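Local coordinates for invasion protein INVA (Salmonella enterica, PDB 2X49), which helps Salmonella invade cells of the intestinal epithelium as part of the type III secretion export apparatus, this chain being the C-terminal domain of the protein, at residues L272-L280 with M305-L313; V239-R250 with V291-I302. All coordinates share one frame; numbering follows the deposited sequence.

Contact 1: residues L272-L280 with M305-L313; sequences LMDLITLKL and MIEGRFPDL. With CA (calcium ion), chain F.
M273 and I306 bring the two backbones nearest each other, their CA atoms 7.1 Å apart, and the gap widens to 8.6 Å between the CA atoms of T277 and R309, where the second segment has left helix 299-306. The M273 chain, bent at chi2 and chi3, lays SD against CG of M305 at 3.6 Å and carries CE past the CB of R309. Deeper in, the side chains of I276 and I306 cross at about a right angle, with I276 CD1 on I306 CG2. Helix 266-280 here packs on the exit of a beta-alpha-beta unit, since helix 299-306 and the turn F310-L313 join the parallel strands 291-294 and 314-317. F310 is held between two neighbours: L280 CD1 makes a CH-pi contact, 3.8 Å from the ring centroid and only 8° off its normal, while CG of R309 lies over the opposite face, offset toward the rim. T277 OG1 reaches the ring edge in plane. With OG1 beside its own backbone N (chi1 -62°), T277 gives its hydroxyl proton to M273 O at 2.8 Å, and its CG2 covers one face of the R309 guanidinium. One water donates to T277 OG1 and D274 OD1 and accepts from R309 NH1 at 2.9 Å, bridging charges too far apart for a salt bridge. The other carboxylate oxygen, D274 OD2, binds a calcium ion at 2.8 Å.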
loop_
_atom_site.group_PDB
_atom_site.type_symbol
_atom_site.label_atom_id
_atom_site.label_comp_id
_atom_site.label_asym_id
_atom_site.label_seq_id
_atom_site.Cartn_x
_atom_site.Cartn_y
_atom_site.Cartn_z
ATOM N N LEU A 272 -22.615 -1.706 8.188
ATOM C CA LEU A 272 -21.455 -0.852 8.504
ATOM C C LEU A 272 -20.605 -0.570 7.250
ATOM O O LEU A 272 -20.096 0.535 7.032
ATOM C CB LEU A 272 -20.619 -1.463 9.640
ATOM C CG LEU A 272 -19.422 -0.614 10.006
ATOM C CD1 LEU A 272 -19.938 0.763 10.461
ATOM C CD2 LEU A 272 -18.584 -1.305 11.104
ATOM N N MET A 273 -20.447 -1.593 6.431
ATOM C CA MET A 273 -19.742 -1.443 5.154
ATOM C C MET A 273 -20.477 -0.482 4.208
ATOM O O MET A 273 -19.852 0.298 3.493
ATOM C CB MET A 273 -19.458 -2.769 4.458
ATOM C CG MET A 273 -18.292 -3.515 5.052
ATOM S SD MET A 273 -16.760 -2.579 4.998
ATOM C CE MET A 273 -16.526 -2.417 3.224
ATOM N N ASP A 274 -21.781 -0.538 4.232
ATOM C CA ASP A 274 -22.608 0.364 3.376
ATOM C C ASP A 274 -22.377 1.819 3.825
ATOM O O ASP A 274 -22.321 2.761 3.012
ATOM C CB ASP A 274 -24.085 -0.040 3.342
ATOM C CG ASP A 274 -24.310 -1.311 2.521
ATOM O OD1 ASP A 274 -23.436 -1.641 1.677
ATOM O OD2 ASP A 274 -25.356 -1.986 2.703
ATOM N N LEU A 275 -22.238 1.994 5.137
ATOM C CA LEU A 275 -22.008 3.353 5.710
ATOM C C LEU A 275 -20.612 3.877 5.303
ATOM O O LEU A 275 -20.424 5.018 4.934
ATOM C CB LEU A 275 -22.151 3.347 7.243
ATOM C CG LEU A 275 -21.694 4.634 7.911
ATOM C CD1 LEU A 275 -22.637 5.802 7.548
ATOM C CD2 LEU A 275 -21.640 4.428 9.440
ATOM N N ILE A 276 -19.611 3.005 5.380
ATOM C CA ILE A 276 -18.225 3.371 5.059
ATOM C C ILE A 276 -18.205 3.729 3.550
ATOM O O ILE A 276 -17.683 4.765 3.123
ATOM C CB ILE A 276 -17.197 2.254 5.450
ATOM C CG1 ILE A 276 -17.124 2.054 6.976
ATOM C CG2 ILE A 276 -15.815 2.541 4.840
ATOM C CD1 ILE A 276 -16.443 0.738 7.311
ATOM N N THR A 277 -18.894 2.905 2.784
ATOM C CA THR A 277 -18.971 3.119 1.324
ATOM C C THR A 277 -19.553 4.475 0.988
ATOM O O THR A 277 -19.039 5.241 0.162
ATOM C CB THR A 277 -19.798 2.012 0.618
ATOM O OG1 THR A 277 -19.174 0.737 0.804
ATOM C CG2 THR A 277 -19.908 2.302 -0.880
ATOM N N LEU A 278 -20.637 4.810 1.679
ATOM C CA LEU A 278 -21.329 6.078 1.473
ATOM C C LEU A 278 -20.477 7.309 1.770
ATOM O O LEU A 278 -20.506 8.314 1.050
ATOM C CB LEU A 278 -22.584 6.098 2.340
ATOM C CG LEU A 278 -23.422 7.351 2.324
ATOM C CD1 LEU A 278 -23.946 7.587 0.910
ATOM C CD2 LEU A 278 -24.586 7.209 3.372
ATOM N N LYS A 279 -19.676 7.200 2.817
ATOM C CA LYS A 279 -18.846 8.306 3.273
ATOM C C LYS A 279 -17.665 8.488 2.358
ATOM O O LYS A 279 -17.097 9.580 2.239
ATOM C CB LYS A 279 -18.395 8.118 4.736
ATOM C CG LYS A 279 -19.537 8.060 5.659
ATOM C CD LYS A 279 -20.276 9.356 5.716
ATOM C CE LYS A 279 -20.961 9.490 7.046
ATOM N NZ LYS A 279 -20.263 10.500 7.889
ATOM N N LEU A 280 -17.278 7.409 1.712
ATOM C CA LEU A 280 -16.108 7.448 0.813
ATOM C C LEU A 280 -16.516 7.893 -0.585
ATOM O O LEU A 280 -15.672 8.332 -1.373
ATOM C CB LEU A 280 -15.357 6.113 0.724
ATOM C CG LEU A 280 -14.636 5.623 1.990
ATOM C CD1 LEU A 280 -14.186 4.161 1.809
ATOM C CD2 LEU A 280 -13.438 6.508 2.376
ATOM N N MET A 305 -11.883 -5.478 7.822
ATOM C CA MET A 305 -13.259 -5.300 7.427
ATOM C C MET A 305 -13.413 -4.668 6.031
ATOM O O MET A 305 -14.217 -5.126 5.211
ATOM C CB MET A 305 -14.013 -4.510 8.510
ATOM C CG MET A 305 -15.170 -3.796 7.996
ATOM S SD MET A 305 -16.381 -3.780 9.317
ATOM C CE MET A 305 -16.544 -5.544 9.523
ATOM N N ILE A 306 -12.592 -3.679 5.743
ATOM C CA ILE A 306 -12.797 -2.854 4.520
ATOM C C ILE A 306 -12.021 -3.310 3.311
ATOM O O ILE A 306 -12.287 -2.860 2.193
ATOM C CB ILE A 306 -12.449 -1.350 4.738
ATOM C CG1 ILE A 306 -10.948 -1.160 4.886
ATOM C CG2 ILE A 306 -13.283 -0.765 5.860
ATOM C CD1 ILE A 306 -10.489 0.318 4.872
ATOM N N GLU A 307 -11.115 -4.234 3.528
ATOM C CA GLU A 307 -10.096 -4.541 2.477
ATOM C C GLU A 307 -10.625 -5.321 1.294
ATOM O O GLU A 307 -10.037 -5.313 0.234
ATOM C CB GLU A 307 -8.866 -5.253 3.023
ATOM C CG GLU A 307 -9.120 -6.633 3.477
ATOM C CD GLU A 307 -7.884 -7.282 4.070
ATOM O OE1 GLU A 307 -6.849 -6.605 4.132
ATOM O OE2 GLU A 307 -7.961 -8.467 4.481
ATOM N N GLY A 308 -11.780 -5.909 1.494
ATOM C CA GLY A 308 -12.464 -6.633 0.443
ATOM C C GLY A 308 -12.939 -5.703 -0.652
ATOM O O GLY A 308 -12.702 -5.928 -1.846
ATOM N N ARG A 309 -13.593 -4.649 -0.198
ATOM C CA ARG A 309 -14.165 -3.639 -1.084
ATOM C C ARG A 309 -13.230 -2.548 -1.483
ATOM O O ARG A 309 -13.273 -2.077 -2.628
ATOM C CB ARG A 309 -15.426 -2.980 -0.522
ATOM C CG ARG A 309 -16.142 -2.163 -1.584
ATOM C CD ARG A 309 -17.637 -1.843 -1.307
ATOM N NE ARG A 309 -18.223 -1.077 -2.412
ATOM C CZ ARG A 309 -19.514 -0.837 -2.582
ATOM N NH1 ARG A 309 -20.398 -1.284 -1.713
ATOM N NH2 ARG A 309 -19.937 -0.147 -3.628
ATOM N N PHE A 310 -12.364 -2.220 -0.541
ATOM C CA PHE A 310 -11.413 -1.083 -0.620
ATOM C C PHE A 310 -9.975 -1.497 -0.371
ATOM O O PHE A 310 -9.393 -1.086 0.618
ATOM C CB PHE A 310 -11.808 0.014 0.348
ATOM C CG PHE A 310 -13.186 0.510 0.113
ATOM C CD1 PHE A 310 -13.506 1.148 -1.077
ATOM C CD2 PHE A 310 -14.199 0.282 1.017
ATOM C CE1 PHE A 310 -14.808 1.549 -1.363
ATOM C CE2 PHE A 310 -15.512 0.707 0.742
ATOM C CZ PHE A 310 -15.819 1.343 -0.454
ATOM N N PRO A 311 -9.408 -2.301 -1.283
ATOM C CA PRO A 311 -8.135 -2.944 -1.028
ATOM C C PRO A 311 -6.935 -1.996 -0.955
ATOM O O PRO A 311 -5.911 -2.351 -0.380
ATOM C CB PRO A 311 -7.992 -3.924 -2.203
ATOM C CG PRO A 311 -8.884 -3.385 -3.279
ATOM C CD PRO A 311 -10.041 -2.762 -2.516
ATOM N N ASP A 312 -7.117 -0.812 -1.490
ATOM C CA ASP A 312 -6.018 0.137 -1.634
ATOM C C ASP A 312 -6.053 1.222 -0.604
ATOM O O ASP A 312 -5.218 2.123 -0.629
ATOM C CB ASP A 312 -6.057 0.749 -3.046
ATOM C CG ASP A 312 -5.846 -0.303 -4.130
ATOM O OD1 ASP A 312 -5.151 -1.319 -3.881
ATOM O OD2 ASP A 312 -6.387 -0.126 -5.225
ATOM N N LEU A 313 -6.972 1.085 0.336
ATOM C CA LEU A 313 -7.089 2.101 1.431
ATOM C C LEU A 313 -6.428 1.612 2.709
ATOM O O LEU A 313 -6.996 0.807 3.441
ATOM C CB LEU A 313 -8.569 2.464 1.690
ATOM C CG LEU A 313 -8.875 3.550 2.708
ATOM C CD1 LEU A 313 -8.080 4.835 2.432
ATOM C CD2 LEU A 313 -10.380 3.829 2.658
HETATM CA CA CA F . -26.372 -4.321 1.540
HETATM O O HOH W 1 -20.414 -2.206 1.072
#

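Contact 2: residues V239-R250 with V291-I302; sequences VMVSAEVEDVIR and VLLTSVDVRRFI
This is a buried parallel strand pair that continues into a helix-to-helix contact, at the middle of the four-stranded parallel sheet: strands 236-240 and 291-294 lie side by side, with 327-332 and 314-317 on their outer flanks. Three backbone bonds set the register: V239 N to V291 O, L293 N to V239 O, and V241 N to L293 O. V239 and L292 put their side chains on one face, M240 and L293 on the other, where the M240 methyl CE rests on L293 CD1. Just past the strand, V241 CG2 presses on L292 CG at 3.5 Å, tighter than ordinary van der Waals contact. The chain then turns into helix 243-252, with S242 as its N-cap, and I249 packs CG2 on V298 CG1 at 3.8 Å and on F301 CB while its CG1 faces I302 CG1. Between strand and helix lies the carboxylate of E246, delivered by a chain extended beyond CG. S295 OG donates to the syn lone pair of OE1 at 2.7 Å; S295 N reaches OE2 at 3.1 Å from 45° above the carboxylate plane; T294 OG1 donates to OE2 too, at a modelled separation too short to trust. R250 forms salt bridges with E246 OE1 through NH2 and with D297 OD2 through NH1, both with poor hydrogen-bond angles, and a long contact to D247 completes the network. With the S295 hydroxyl and amide and the R250 guanidinium all directed at one buried acid, E246 is probably kept ionised, its charge compensated where the strand end meets the helix.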
loop_
_atom_site.group_PDB
_atom_site.type_symbol
_atom_site.label_atom_id
_atom_site.label_comp_id
_atom_site.label_asym_id
_atom_site.label_seq_id
_atom_site.Cartn_x
_atom_site.Cartn_y
_atom_site.Cartn_z
ATOM N N VAL A 239 -8.465 10.507 5.889
ATOM C CA VAL A 239 -9.873 10.415 6.296
ATOM C C VAL A 239 -9.914 9.887 7.729
ATOM O O VAL A 239 -9.258 8.929 8.085
ATOM C CB VAL A 239 -10.646 9.484 5.346
ATOM C CG1 VAL A 239 -12.068 9.212 5.868
ATOM C CG2 VAL A 239 -10.668 10.052 3.905
ATOM N N MET A 240 -10.691 10.530 8.580
ATOM C CA MET A 240 -10.743 10.132 9.998
ATOM C C MET A 240 -11.954 9.263 10.205
ATOM O O MET A 240 -12.993 9.512 9.642
ATOM C CB MET A 240 -10.817 11.375 10.873
ATOM C CG MET A 240 -10.822 11.112 12.381
ATOM S SD MET A 240 -9.837 12.375 13.191
ATOM C CE MET A 240 -8.293 11.968 12.385
ATOM N N VAL A 241 -11.794 8.240 11.001
ATOM C CA VAL A 241 -12.927 7.405 11.448
ATOM C C VAL A 241 -13.577 8.105 12.660
ATOM O O VAL A 241 -12.925 8.494 13.608
ATOM C CB VAL A 241 -12.482 5.964 11.825
ATOM C CG1 VAL A 241 -13.681 5.114 12.208
ATOM C CG2 VAL A 241 -11.684 5.306 10.685
ATOM N N SER A 242 -14.883 8.226 12.602
ATOM C CA SER A 242 -15.696 8.827 13.689
ATOM C C SER A 242 -15.741 7.952 14.912
ATOM O O SER A 242 -15.583 6.747 14.867
ATOM C CB SER A 242 -17.126 9.112 13.234
ATOM O OG SER A 242 -17.833 7.923 13.021
ATOM N N ALA A 243 -15.950 8.607 16.026
ATOM C CA ALA A 243 -15.975 7.913 17.315
ATOM C C ALA A 243 -17.111 6.910 17.292
ATOM O O ALA A 243 -17.091 5.862 17.920
ATOM C CB ALA A 243 -16.135 8.930 18.511
ATOM N N GLU A 244 -18.069 7.217 16.454
ATOM C CA GLU A 244 -19.277 6.383 16.337
ATOM C C GLU A 244 -18.959 5.036 15.741
ATOM O O GLU A 244 -19.294 3.985 16.283
ATOM C CB GLU A 244 -20.344 7.092 15.507
ATOM C CG GLU A 244 -21.101 8.123 16.320
ATOM C CD GLU A 244 -20.470 9.538 16.359
ATOM O OE1 GLU A 244 -19.273 9.722 16.024
ATOM O OE2 GLU A 244 -21.198 10.484 16.729
ATOM N N VAL A 245 -18.261 5.096 14.631
ATOM C CA VAL A 245 -17.924 3.902 13.872
ATOM C C VAL A 245 -16.916 3.087 14.675
ATOM O O VAL A 245 -16.958 1.851 14.733
ATOM C CB VAL A 245 -17.375 4.247 12.464
ATOM C CG1 VAL A 245 -16.744 3.030 11.818
ATOM C CG2 VAL A 245 -18.524 4.786 11.606
ATOM N N GLU A 246 -16.017 3.791 15.327
ATOM C CA GLU A 246 -14.995 3.086 16.102
ATOM C C GLU A 246 -15.649 2.214 17.144
ATOM O O GLU A 246 -15.211 1.083 17.438
ATOM C CB GLU A 246 -13.994 4.019 16.749
ATOM C CG GLU A 246 -13.000 4.546 15.748
ATOM C CD GLU A 246 -11.755 5.129 16.403
ATOM O OE1 GLU A 246 -11.603 4.985 17.641
ATOM O OE2 GLU A 246 -10.938 5.731 15.667
ATOM N N ASP A 247 -16.739 2.736 17.676
ATOM C CA ASP A 247 -17.402 2.053 18.779
ATOM C C ASP A 247 -18.115 0.809 18.330
ATOM O O ASP A 247 -18.202 -0.142 19.059
ATOM C CB ASP A 247 -18.333 2.960 19.576
ATOM C CG ASP A 247 -17.652 3.537 20.795
ATOM O OD1 ASP A 247 -17.924 4.716 21.114
ATOM O OD2 ASP A 247 -16.881 2.804 21.483
ATOM N N VAL A 248 -18.600 0.827 17.106
ATOM C CA VAL A 248 -19.330 -0.340 16.573
ATOM C C VAL A 248 -18.366 -1.495 16.521
ATOM O O VAL A 248 -18.679 -2.655 16.813
ATOM C CB VAL A 248 -19.910 -0.099 15.173
ATOM C CG1 VAL A 248 -20.323 -1.423 14.511
ATOM C CG2 VAL A 248 -21.073 0.855 15.268
ATOM N N ILE A 249 -17.150 -1.135 16.131
ATOM C CA ILE A 249 -16.098 -2.129 15.899
ATOM C C ILE A 249 -15.647 -2.651 17.247
ATOM O O ILE A 249 -15.473 -3.835 17.501
ATOM C CB ILE A 249 -14.898 -1.539 15.138
ATOM C CG1 ILE A 249 -15.320 -1.234 13.712
ATOM C CG2 ILE A 249 -13.720 -2.527 15.198
ATOM C CD1 ILE A 249 -15.583 -2.464 12.890
ATOM N N ARG A 250 -15.529 -1.711 18.147
ATOM C CA ARG A 250 -14.988 -2.012 19.473
ATOM C C ARG A 250 -15.921 -3.012 20.160
ATOM O O ARG A 250 -15.466 -3.957 20.802
ATOM C CB ARG A 250 -14.752 -0.741 20.306
ATOM C CG ARG A 250 -13.595 -0.886 21.252
ATOM C CD ARG A 250 -13.284 0.419 21.967
ATOM N NE ARG A 250 -13.537 1.526 21.065
ATOM C CZ ARG A 250 -12.694 2.500 20.767
ATOM N NH1 ARG A 250 -11.501 2.570 21.330
ATOM N NH2 ARG A 250 -13.078 3.423 19.920
ATOM N N VAL A 291 -4.919 7.846 3.639
ATOM C CA VAL A 291 -4.972 6.837 4.706
ATOM C C VAL A 291 -6.180 7.079 5.558
ATOM O O VAL A 291 -6.667 8.209 5.709
ATOM C CB VAL A 291 -3.696 6.812 5.579
ATOM C CG1 VAL A 291 -2.458 6.351 4.717
ATOM C CG2 VAL A 291 -3.465 8.164 6.250
ATOM N N LEU A 292 -6.676 5.999 6.142
ATOM C CA LEU A 292 -7.734 6.105 7.149
ATOM C C LEU A 292 -7.059 6.115 8.520
ATOM O O LEU A 292 -6.211 5.348 8.734
ATOM C CB LEU A 292 -8.678 4.919 7.038
ATOM C CG LEU A 292 -10.018 4.927 7.681
ATOM C CD1 LEU A 292 -10.824 6.212 7.375
ATOM C CD2 LEU A 292 -10.689 3.689 7.080
ATOM N N LEU A 293 -7.454 7.041 9.375
ATOM C CA LEU A 293 -6.861 7.209 10.725
ATOM C C LEU A 293 -7.826 6.756 11.784
ATOM O O LEU A 293 -8.966 7.173 11.823
ATOM C CB LEU A 293 -6.538 8.690 10.997
ATOM C CG LEU A 293 -5.539 9.365 10.079
ATOM C CD1 LEU A 293 -5.310 10.845 10.509
ATOM C CD2 LEU A 293 -4.254 8.559 10.057
ATOM N N THR A 294 -7.315 5.931 12.669
ATOM C CA THR A 294 -8.121 5.420 13.771
ATOM C C THR A 294 -7.334 5.128 15.027
ATOM O O THR A 294 -6.130 5.205 15.062
ATOM C CB THR A 294 -8.847 4.165 13.380
ATOM O OG1 THR A 294 -9.961 4.010 14.273
ATOM C CG2 THR A 294 -7.893 3.020 13.403
ATOM N N SER A 295 -8.054 4.771 16.076
ATOM C CA SER A 295 -7.424 4.360 17.344
ATOM C C SER A 295 -6.669 3.055 17.175
ATOM O O SER A 295 -7.033 2.194 16.364
ATOM C CB SER A 295 -8.459 4.206 18.466
ATOM O OG SER A 295 -9.171 5.422 18.776
ATOM N N VAL A 296 -5.614 2.892 17.958
ATOM C CA VAL A 296 -4.808 1.671 17.843
ATOM C C VAL A 296 -5.641 0.430 18.150
ATOM O O VAL A 296 -5.425 -0.618 17.599
ATOM C CB VAL A 296 -3.511 1.651 18.730
ATOM C CG1 VAL A 296 -3.878 1.684 20.192
ATOM C CG2 VAL A 296 -2.712 0.417 18.375
ATOM N N ASP A 297 -6.593 0.549 19.054
ATOM C CA ASP A 297 -7.369 -0.650 19.457
ATOM C C ASP A 297 -8.230 -1.262 18.361
ATOM O O ASP A 297 -8.573 -2.447 18.418
ATOM C CB ASP A 297 -8.116 -0.484 20.793
ATOM C CG ASP A 297 -9.238 0.528 20.775
ATOM O OD1 ASP A 297 -9.361 1.315 19.832
ATOM O OD2 ASP A 297 -9.989 0.568 21.785
ATOM N N VAL A 298 -8.563 -0.466 17.355
ATOM C CA VAL A 298 -9.488 -0.921 16.300
ATOM C C VAL A 298 -8.834 -1.010 14.894
ATOM O O VAL A 298 -9.412 -1.572 13.933
ATOM C CB VAL A 298 -10.775 -0.067 16.236
ATOM C CG1 VAL A 298 -11.636 -0.271 17.513
ATOM C CG2 VAL A 298 -10.442 1.396 15.961
ATOM N N ARG A 299 -7.637 -0.445 14.774
ATOM C CA ARG A 299 -6.946 -0.304 13.454
ATOM C C ARG A 299 -6.968 -1.590 12.600
ATOM O O ARG A 299 -7.474 -1.593 11.470
ATOM C CB ARG A 299 -5.476 0.155 13.616
ATOM C CG ARG A 299 -4.790 0.612 12.304
ATOM C CD ARG A 299 -3.336 0.310 12.273
ATOM N NE ARG A 299 -2.995 -1.106 12.230
ATOM C CZ ARG A 299 -2.984 -1.886 11.158
ATOM N NH1 ARG A 299 -3.285 -1.386 9.959
ATOM N NH2 ARG A 299 -2.678 -3.179 11.279
ATOM N N ARG A 300 -6.471 -2.680 13.182
ATOM C CA ARG A 300 -6.287 -3.900 12.395
ATOM C C ARG A 300 -7.621 -4.505 11.987
ATOM O O ARG A 300 -7.743 -5.171 10.930
ATOM C CB ARG A 300 -5.414 -4.929 13.126
ATOM C CG ARG A 300 -5.981 -5.509 14.384
ATOM C CD ARG A 300 -4.818 -6.098 15.170
ATOM N NE ARG A 300 -5.243 -6.758 16.398
ATOM C CZ ARG A 300 -5.406 -6.134 17.565
ATOM N NH1 ARG A 300 -5.153 -4.843 17.672
ATOM N NH2 ARG A 300 -5.804 -6.820 18.644
ATOM N N PHE A 301 -8.641 -4.278 12.812
ATOM C CA PHE A 301 -9.986 -4.838 12.556
ATOM C C PHE A 301 -10.706 -4.089 11.456
ATOM O O PHE A 301 -11.431 -4.679 10.649
ATOM C CB PHE A 301 -10.832 -4.885 13.834
ATOM C CG PHE A 301 -10.156 -5.686 14.919
ATOM C CD1 PHE A 301 -10.077 -7.071 14.817
ATOM C CD2 PHE A 301 -9.521 -5.055 16.002
ATOM C CE1 PHE A 301 -9.413 -7.831 15.804
ATOM C CE2 PHE A 301 -8.854 -5.817 16.983
ATOM C CZ PHE A 301 -8.815 -7.198 16.878
ATOM N N ILE A 302 -10.539 -2.777 11.486
ATOM C CA ILE A 302 -11.085 -1.927 10.428
ATOM C C ILE A 302 -10.447 -2.295 9.087
ATOM O O ILE A 302 -11.149 -2.432 8.090
ATOM C CB ILE A 302 -10.962 -0.440 10.739
ATOM C CG1 ILE A 302 -11.858 -0.111 11.921
ATOM C CG2 ILE A 302 -11.366 0.414 9.513
ATOM C CD1 ILE A 302 -11.566 1.259 12.568
#

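Overall arrangement
Both contacts use helix 299-306 and are largely buried, yet they work on different parts of it. Contact 2 pairs central sheet strands and engages the start of that helix; contact 1 applies helix 266-280 to its end and to the turn beyond. Their segments alternate along the chain, and they meet in an apolar seam where L272 CD2 touches I249 CD1 at 3.7 Å and M305 SD leans on the same isoleucine. The chemistry divides accordingly. Inside contact 2, polarity is direct, combining backbone bonds with a buried carboxylate; contact 1 has no direct hydrogen bond across it, relying on sulfur, methyl and ring packing plus a water at its exposed margin.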